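Local coordinates for protein anthranilate-CoA ligase (Stigmatella aurantiaca, PDB 4WV3) that belongs to the ANL superfamily and pairs a large AMP-binding domain with a smaller C-terminal domain, at residues N43-L55 with L146-L159. Residues are numbered along the deposited sequence; the frame is centred on the assembly and turned at random.
Sequences NEANQVGNALKGL and LSFNDWIRPQPTTL
In the AMP-binding domain, Ala51 of helix 38-54 packs on Trp151 of helix 148-152, which follows edge strand 146-147 of a five-stranded parallel sheet. Ala51 CB sits over one indole face, 3.7 Å from the centroid of the Trp151 five-membered ring, a CH-pi contact. Trp151 CG lies anti to the backbone N (chi1 178°), carrying the indole to the longer helix. Leu52 CD2 meets the ring edge at Trp151 CH2, 3.6 Å away. Val48 CG2 touches Phe148 CZ (3.9 Å) and Ile152 CG2 (4.0 Å).

Beyond the short helix, the chain passes Gln47, reaches Asn43 at Thr157, then turns back so that Leu159 packs by Gly49 and Asn50. Gln47 NE2 gives a hydrogen bond to Gln155 O at 2.9 Å. Asn46 ND2 binds Thr157 O at 2.9 Å, from above the carbonyl plane. Asn50 ND2 bridges Pro156 O at 3.1 Å and Thr158 O at 2.9 Å, both in its amide plane. Asn46 OD1 accepts a hydrogen bond from Lys82. Glu44 OE2 lies at the Phe148 ring edge; OE1 salt-bridges Arg34.

Apolar packing joins the helices, while neutral amides satisfy backbone carbonyls of the irregular segment and probably steady its course; no salt bridge links the segments.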
ATOM      1  N   ASN A  43     -18.444  -6.720  18.914  1.00 17.12           N
ATOM      2  CA  ASN A  43     -19.629  -7.571  18.928  1.00 18.46           C
ATOM      3  C   ASN A  43     -19.890  -8.216  17.574  1.00 21.07           C
ATOM      4  O   ASN A  43     -20.154  -9.415  17.487  1.00 23.37           O
ATOM      5  CB  ASN A  43     -20.860  -6.777  19.368  1.00 15.78           C
ATOM      6  CG  ASN A  43     -20.805  -6.373  20.827  1.00 17.15           C
ATOM      7  OD1 ASN A  43     -20.133  -7.014  21.636  1.00 17.85           O
ATOM      8  ND2 ASN A  43     -21.516  -5.308  21.172  1.00 21.05           N
ATOM      9  N   GLU A  44     -19.813  -7.413  16.518  1.00 18.20           N
ATOM     10  CA  GLU A  44     -20.072  -7.900  15.170  1.00 17.71           C
ATOM     11  C   GLU A  44     -18.983  -8.870  14.723  1.00 22.90           C
ATOM     12  O   GLU A  44     -19.258  -9.848  14.028  1.00 18.56           O
ATOM     13  CB  GLU A  44     -20.194  -6.731  14.190  1.00 14.07           C
ATOM     14  CG  GLU A  44     -20.596  -7.139  12.783  1.00 25.13           C
ATOM     15  CD  GLU A  44     -21.155  -5.982  11.977  1.00 27.30           C
ATOM     16  OE1 GLU A  44     -22.058  -5.287  12.487  1.00 29.11           O
ATOM     17  OE2 GLU A  44     -20.691  -5.766  10.837  1.00 23.08           O
ATOM     18  N   ALA A  45     -17.748  -8.598  15.134  1.00 18.19           N
ATOM     19  CA  ALA A  45     -16.624  -9.469  14.810  1.00 15.93           C
ATOM     20  C   ALA A  45     -16.782 -10.827  15.486  1.00 18.65           C
ATOM     21  O   ALA A  45     -16.468 -11.863  14.899  1.00 14.29           O
ATOM     22  CB  ALA A  45     -15.311  -8.820  15.217  1.00 13.14           C
ATOM     23  N   ASN A  46     -17.268 -10.815  16.723  1.00 18.05           N
ATOM     24  CA  ASN A  46     -17.517 -12.051  17.454  1.00 20.17           C
ATOM     25  C   ASN A  46     -18.647 -12.855  16.824  1.00 20.09           C
ATOM     26  O   ASN A  46     -18.653 -14.085  16.878  1.00 20.00           O
ATOM     27  CB  ASN A  46     -17.823 -11.760  18.924  1.00 17.22           C
ATOM     28  CG  ASN A  46     -16.623 -11.219  19.671  1.00 21.50           C
ATOM     29  OD1 ASN A  46     -15.480 -11.425  19.262  1.00 20.75           O
ATOM     30  ND2 ASN A  46     -16.874 -10.525  20.776  1.00 17.68           N
ATOM     31  N   GLN A  47     -19.600 -12.151  16.223  1.00 18.31           N
ATOM     32  CA  GLN A  47     -20.681 -12.798  15.493  1.00 18.84           C
ATOM     33  C   GLN A  47     -20.147 -13.429  14.214  1.00 20.87           C
ATOM     34  O   GLN A  47     -20.551 -14.529  13.839  1.00 18.23           O
ATOM     35  CB  GLN A  47     -21.789 -11.797  15.167  1.00 22.52           C
ATOM     36  CG  GLN A  47     -22.597 -11.355  16.375  1.00 24.20           C
ATOM     37  CD  GLN A  47     -23.721 -10.409  16.009  1.00 22.43           C
ATOM     38  OE1 GLN A  47     -23.532  -9.470  15.237  1.00 25.23           O
ATOM     39  NE2 GLN A  47     -24.905 -10.658  16.558  1.00 24.19           N
ATOM     40  N   VAL A  48     -19.236 -12.722  13.551  1.00 18.39           N
ATOM     41  CA  VAL A  48     -18.590 -13.231  12.347  1.00 16.54           C
ATOM     42  C   VAL A  48     -17.780 -14.482  12.666  1.00 20.89           C
ATOM     43  O   VAL A  48     -17.873 -15.488  11.962  1.00 21.44           O
ATOM     44  CB  VAL A  48     -17.674 -12.169  11.704  1.00 19.47           C
ATOM     45  CG1 VAL A  48     -16.788 -12.795  10.635  1.00 16.21           C
ATOM     46  CG2 VAL A  48     -18.506 -11.038  11.119  1.00 17.40           C
ATOM     47  N   GLY A  49     -16.994 -14.415  13.738  1.00 16.01           N
ATOM     48  CA  GLY A  49     -16.201 -15.546  14.183  1.00 16.13           C
ATOM     49  C   GLY A  49     -17.053 -16.762  14.496  1.00 21.40           C
ATOM     50  O   GLY A  49     -16.723 -17.880  14.101  1.00 21.26           O
ATOM     51  N   ASN A  50     -18.156 -16.541  15.206  1.00 20.25           N
ATOM     52  CA  ASN A  50     -19.099 -17.612  15.512  1.00 20.07           C
ATOM     53  C   ASN A  50     -19.789 -18.150  14.262  1.00 18.25           C
ATOM     54  O   ASN A  50     -20.002 -19.355  14.131  1.00 20.20           O
ATOM     55  CB  ASN A  50     -20.145 -17.137  16.523  1.00 14.86           C
ATOM     56  CG  ASN A  50     -19.607 -17.082  17.938  1.00 15.04           C
ATOM     57  OD1 ASN A  50     -18.847 -17.954  18.359  1.00 20.51           O
ATOM     58  ND2 ASN A  50     -19.999 -16.053  18.682  1.00 15.92           N
ATOM     59  N   ALA A  51     -20.135 -17.250  13.348  1.00 16.46           N
ATOM     60  CA  ALA A  51     -20.815 -17.634  12.116  1.00 21.24           C
ATOM     61  C   ALA A  51     -19.906 -18.460  11.212  1.00 21.61           C
ATOM     62  O   ALA A  51     -20.367 -19.351  10.499  1.00 19.96           O
ATOM     63  CB  ALA A  51     -21.324 -16.403  11.382  1.00 17.37           C
ATOM     64  N   LEU A  52     -18.611 -18.159  11.248  1.00 21.01           N
ATOM     65  CA  LEU A  52     -17.630 -18.907  10.470  1.00 17.72           C
ATOM     66  C   LEU A  52     -17.467 -20.326  11.007  1.00 22.51           C
ATOM     67  O   LEU A  52     -17.207 -21.260  10.247  1.00 16.95           O
ATOM     68  CB  LEU A  52     -16.285 -18.178  10.458  1.00 16.26           C
ATOM     69  CG  LEU A  52     -16.223 -16.906   9.607  1.00 16.36           C
ATOM     70  CD1 LEU A  52     -14.973 -16.102   9.927  1.00 13.43           C
ATOM     71  CD2 LEU A  52     -16.274 -17.251   8.127  1.00 17.44           C
ATOM     72  N   LYS A  53     -17.624 -20.485  12.319  1.00 21.03           N
ATOM     73  CA  LYS A  53     -17.576 -21.806  12.938  1.00 21.30           C
ATOM     74  C   LYS A  53     -18.727 -22.665  12.434  1.00 21.92           C
ATOM     75  O   LYS A  53     -18.582 -23.874  12.259  1.00 24.45           O
ATOM     76  CB  LYS A  53     -17.639 -21.697  14.463  1.00 26.79           C
ATOM     77  CG  LYS A  53     -16.501 -20.906  15.079  1.00 24.91           C
ATOM     78  CD  LYS A  53     -16.627 -20.840  16.593  1.00 32.04           C
ATOM     79  CE  LYS A  53     -16.192 -22.141  17.245  1.00 32.62           C
ATOM     80  NZ  LYS A  53     -14.729 -22.372  17.091  1.00 36.24           N
ATOM     81  N   GLY A  54     -19.871 -22.028  12.202  1.00 17.44           N
ATOM     82  CA  GLY A  54     -21.033 -22.713  11.665  1.00 19.34           C
ATOM     83  C   GLY A  54     -20.790 -23.185  10.246  1.00 23.39           C
ATOM     84  O   GLY A  54     -21.394 -24.157   9.791  1.00 22.17           O
ATOM     85  N   LEU A  55     -19.898 -22.491   9.545  1.00 21.99           N
ATOM     86  CA  LEU A  55     -19.520 -22.873   8.190  1.00 19.72           C
ATOM     87  C   LEU A  55     -18.340 -23.842   8.210  1.00 20.59           C
ATOM     88  O   LEU A  55     -17.848 -24.259   7.161  1.00 19.90           O
ATOM     89  CB  LEU A  55     -19.185 -21.636   7.355  1.00 18.22           C
ATOM     90  CG  LEU A  55     -20.317 -20.621   7.170  1.00 20.33           C
ATOM     91  CD1 LEU A  55     -19.894 -19.498   6.234  1.00 11.38           C
ATOM     92  CD2 LEU A  55     -21.577 -21.304   6.658  1.00 20.39           C
ATOM     93  N   LEU A 146     -25.822 -16.688   1.252  1.00 33.30           N
ATOM     94  CA  LEU A 146     -25.972 -16.156   2.596  1.00 28.27           C
ATOM     95  C   LEU A 146     -25.714 -14.656   2.572  1.00 30.77           C
ATOM     96  O   LEU A 146     -24.653 -14.210   2.138  1.00 27.43           O
ATOM     97  CB  LEU A 146     -24.991 -16.830   3.554  1.00 27.95           C
ATOM     98  CG  LEU A 146     -25.159 -18.330   3.799  1.00 29.00           C
ATOM     99  CD1 LEU A 146     -24.080 -18.832   4.743  1.00 25.92           C
ATOM    100  CD2 LEU A 146     -26.543 -18.630   4.352  1.00 35.62           C
ATOM    101  N   SER A 147     -26.692 -13.881   3.027  1.00 29.52           N
ATOM    102  CA  SER A 147     -26.516 -12.441   3.150  1.00 25.83           C
ATOM    103  C   SER A 147     -25.833 -12.145   4.478  1.00 24.40           C
ATOM    104  O   SER A 147     -26.102 -12.811   5.476  1.00 26.65           O
ATOM    105  CB  SER A 147     -27.862 -11.722   3.067  1.00 28.52           C
ATOM    106  OG  SER A 147     -27.683 -10.318   3.018  1.00 50.19           O
ATOM    107  N   PHE A 148     -24.954 -11.147   4.481  1.00 25.99           N
ATOM    108  CA  PHE A 148     -24.112 -10.847   5.640  1.00 24.82           C
ATOM    109  C   PHE A 148     -24.892 -10.637   6.939  1.00 28.45           C
ATOM    110  O   PHE A 148     -24.606 -11.282   7.948  1.00 26.93           O
ATOM    111  CB  PHE A 148     -23.225  -9.633   5.354  1.00 21.51           C
ATOM    112  CG  PHE A 148     -22.209  -9.358   6.427  1.00 26.76           C
ATOM    113  CD1 PHE A 148     -21.009 -10.049   6.454  1.00 23.38           C
ATOM    114  CD2 PHE A 148     -22.452  -8.406   7.403  1.00 22.44           C
ATOM    115  CE1 PHE A 148     -20.071  -9.799   7.439  1.00 21.15           C
ATOM    116  CE2 PHE A 148     -21.519  -8.152   8.390  1.00 22.01           C
ATOM    117  CZ  PHE A 148     -20.327  -8.849   8.408  1.00 20.20           C
ATOM    118  N   ASN A 149     -25.871  -9.738   6.910  1.00 24.02           N
ATOM    119  CA  ASN A 149     -26.660  -9.425   8.101  1.00 23.63           C
ATOM    120  C   ASN A 149     -27.446 -10.615   8.648  1.00 31.60           C
ATOM    121  O   ASN A 149     -27.493 -10.830   9.860  1.00 34.44           O
ATOM    122  CB  ASN A 149     -27.599  -8.246   7.839  1.00 25.50           C
ATOM    123  CG  ASN A 149     -26.871  -6.916   7.813  1.00 27.90           C
ATOM    124  OD1 ASN A 149     -25.797  -6.773   8.396  1.00 36.09           O
ATOM    125  ND2 ASN A 149     -27.457  -5.934   7.140  1.00 32.65           N
ATOM    126  N   ASP A 150     -28.060 -11.383   7.753  1.00 25.79           N
ATOM    127  CA  ASP A 150     -28.825 -12.560   8.150  1.00 30.18           C
ATOM    128  C   ASP A 150     -27.899 -13.656   8.664  1.00 29.36           C
ATOM    129  O   ASP A 150     -28.302 -14.517   9.446  1.00 29.58           O
ATOM    130  CB  ASP A 150     -29.648 -13.086   6.972  1.00 29.87           C
ATOM    131  CG  ASP A 150     -30.601 -12.047   6.415  1.00 44.38           C
ATOM    132  OD1 ASP A 150     -31.086 -11.202   7.198  1.00 41.84           O
ATOM    133  OD2 ASP A 150     -30.865 -12.075   5.194  1.00 39.44           O
ATOM    134  N   TRP A 151     -26.650 -13.606   8.216  1.00 28.90           N
ATOM    135  CA  TRP A 151     -25.655 -14.618   8.545  1.00 21.48           C
ATOM    136  C   TRP A 151     -25.105 -14.441   9.959  1.00 26.04           C
ATOM    137  O   TRP A 151     -24.796 -15.421  10.639  1.00 30.97           O
ATOM    138  CB  TRP A 151     -24.526 -14.566   7.513  1.00 25.68           C
ATOM    139  CG  TRP A 151     -23.405 -15.524   7.738  1.00 27.15           C
ATOM    140  CD1 TRP A 151     -23.495 -16.877   7.893  1.00 19.63           C
ATOM    141  CD2 TRP A 151     -22.011 -15.205   7.793  1.00 27.81           C
ATOM    142  NE1 TRP A 151     -22.242 -17.417   8.061  1.00 18.28           N
ATOM    143  CE2 TRP A 151     -21.313 -16.410   7.999  1.00 24.00           C
ATOM    144  CE3 TRP A 151     -21.284 -14.014   7.696  1.00 24.58           C
ATOM    145  CZ2 TRP A 151     -19.926 -16.460   8.114  1.00 25.57           C
ATOM    146  CZ3 TRP A 151     -19.907 -14.065   7.806  1.00 25.03           C
ATOM    147  CH2 TRP A 151     -19.243 -15.279   8.014  1.00 22.39           C
ATOM    148  N   ILE A 152     -24.993 -13.192  10.400  1.00 23.58           N
ATOM    149  CA  ILE A 152     -24.427 -12.893  11.712  1.00 19.79           C
ATOM    150  C   ILE A 152     -25.500 -12.646  12.769  1.00 29.04           C
ATOM    151  O   ILE A 152     -25.199 -12.552  13.959  1.00 29.07           O
ATOM    152  CB  ILE A 152     -23.507 -11.657  11.661  1.00 24.01           C
ATOM    153  CG1 ILE A 152     -24.321 -10.401  11.341  1.00 23.97           C
ATOM    154  CG2 ILE A 152     -22.395 -11.859  10.642  1.00 23.37           C
ATOM    155  CD1 ILE A 152     -23.516  -9.121  11.385  1.00 23.88           C
ATOM    156  N   ARG A 153     -26.750 -12.541  12.327  1.00 27.58           N
ATOM    157  CA  ARG A 153     -27.859 -12.214  13.226  1.00 30.01           C
ATOM    158  C   ARG A 153     -28.084 -13.195  14.389  1.00 30.13           C
ATOM    159  O   ARG A 153     -28.151 -12.768  15.542  1.00 31.02           O
ATOM    160  CB  ARG A 153     -29.157 -11.982  12.440  1.00 30.24           C
ATOM    161  CG  ARG A 153     -30.368 -11.724  13.318  1.00 29.57           C
ATOM    162  CD  ARG A 153     -31.555 -11.228  12.509  1.00 36.37           C
ATOM    163  NE  ARG A 153     -31.287  -9.937  11.882  1.00 45.39           N
ATOM    164  CZ  ARG A 153     -31.112  -9.761  10.576  1.00 40.67           C
ATOM    165  NH1 ARG A 153     -31.186 -10.795   9.751  1.00 39.10           N
ATOM    166  NH2 ARG A 153     -30.871  -8.549  10.095  1.00 41.64           N
ATOM    167  N   PRO A 154     -28.203 -14.506  14.104  1.00 28.31           N
ATOM    168  CA  PRO A 154     -28.480 -15.399  15.235  1.00 28.15           C
ATOM    169  C   PRO A 154     -27.253 -15.666  16.105  1.00 25.03           C
ATOM    170  O   PRO A 154     -27.391 -16.188  17.210  1.00 25.65           O
ATOM    171  CB  PRO A 154     -28.928 -16.690  14.550  1.00 23.04           C
ATOM    172  CG  PRO A 154     -28.206 -16.683  13.255  1.00 19.56           C
ATOM    173  CD  PRO A 154     -28.153 -15.244  12.827  1.00 25.57           C
ATOM    174  N   GLN A 155     -26.071 -15.309  15.613  1.00 25.28           N
ATOM    175  CA  GLN A 155     -24.833 -15.570  16.340  1.00 23.13           C
ATOM    176  C   GLN A 155     -24.666 -14.656  17.552  1.00 21.93           C
ATOM    177  O   GLN A 155     -24.947 -13.460  17.476  1.00 20.66           O
ATOM    178  CB  GLN A 155     -23.624 -15.434  15.409  1.00 21.07           C
ATOM    179  CG  GLN A 155     -23.638 -16.387  14.226  1.00 18.92           C
ATOM    180  CD  GLN A 155     -23.520 -17.842  14.638  1.00 16.93           C
ATOM    181  OE1 GLN A 155     -23.132 -18.155  15.765  1.00 19.88           O
ATOM    182  NE2 GLN A 155     -23.853 -18.743  13.721  1.00 18.42           N
ATOM    183  N   PRO A 156     -24.204 -15.223  18.677  1.00 20.53           N
ATOM    184  CA  PRO A 156     -23.964 -14.459  19.906  1.00 20.71           C
ATOM    185  C   PRO A 156     -22.814 -13.471  19.739  1.00 24.42           C
ATOM    186  O   PRO A 156     -21.980 -13.640  18.850  1.00 22.76           O
ATOM    187  CB  PRO A 156     -23.591 -15.543  20.922  1.00 17.72           C
ATOM    188  CG  PRO A 156     -23.083 -16.675  20.103  1.00 17.89           C
ATOM    189  CD  PRO A 156     -23.895 -16.653  18.846  1.00 21.21           C
ATOM    190  N   THR A 157     -22.775 -12.451  20.591  1.00 24.23           N
ATOM    191  CA  THR A 157     -21.765 -11.403  20.489  1.00 21.75           C
ATOM    192  C   THR A 157     -20.527 -11.714  21.325  1.00 22.27           C
ATOM    193  O   THR A 157     -19.627 -10.883  21.446  1.00 24.36           O
ATOM    194  CB  THR A 157     -22.331 -10.038  20.913  1.00 18.34           C
ATOM    195  OG1 THR A 157     -22.766 -10.102  22.277  1.00 24.22           O
ATOM    196  CG2 THR A 157     -23.507  -9.654  20.030  1.00 13.98           C
ATOM    197  N   THR A 158     -20.488 -12.910  21.901  1.00 18.16           N
ATOM    198  CA  THR A 158     -19.337 -13.337  22.687  1.00 20.84           C
ATOM    199  C   THR A 158     -18.551 -14.427  21.963  1.00 21.94           C
ATOM    200  O   THR A 158     -19.128 -15.281  21.288  1.00 17.07           O
ATOM    201  CB  THR A 158     -19.751 -13.840  24.083  1.00 19.65           C
ATOM    202  OG1 THR A 158     -20.709 -14.898  23.949  1.00 21.36           O
ATOM    203  CG2 THR A 158     -20.362 -12.710  24.895  1.00 22.41           C
ATOM    204  N   LEU A 159     -17.231 -14.387  22.108  1.00 20.43           N
ATOM    205  CA  LEU A 159     -16.353 -15.347  21.453  1.00 17.44           C
ATOM    206  C   LEU A 159     -15.003 -15.401  22.158  1.00 19.08           C
ATOM    207  O   LEU A 159     -14.479 -14.375  22.589  1.00 15.81           O
ATOM    208  CB  LEU A 159     -16.158 -14.971  19.982  1.00 20.57           C
ATOM    209  CG  LEU A 159     -15.213 -15.844  19.155  1.00 18.54           C
ATOM    210  CD1 LEU A 159     -15.736 -17.268  19.065  1.00 16.74           C
ATOM    211  CD2 LEU A 159     -15.007 -15.256  17.768  1.00 18.41           C
TER
HETATM  212  O   HOH W   1     -21.158  -8.872  24.238  1.00 24.98           O
HETATM  213  O   HOH W   2     -24.188  -5.325   9.955  1.00 28.07           O
HETATM  214  O   HOH W   3     -18.847 -18.721  21.141  1.00 14.52           O
HETATM  215  O   HOH W   4     -23.031 -19.950   9.768  1.00 20.62           O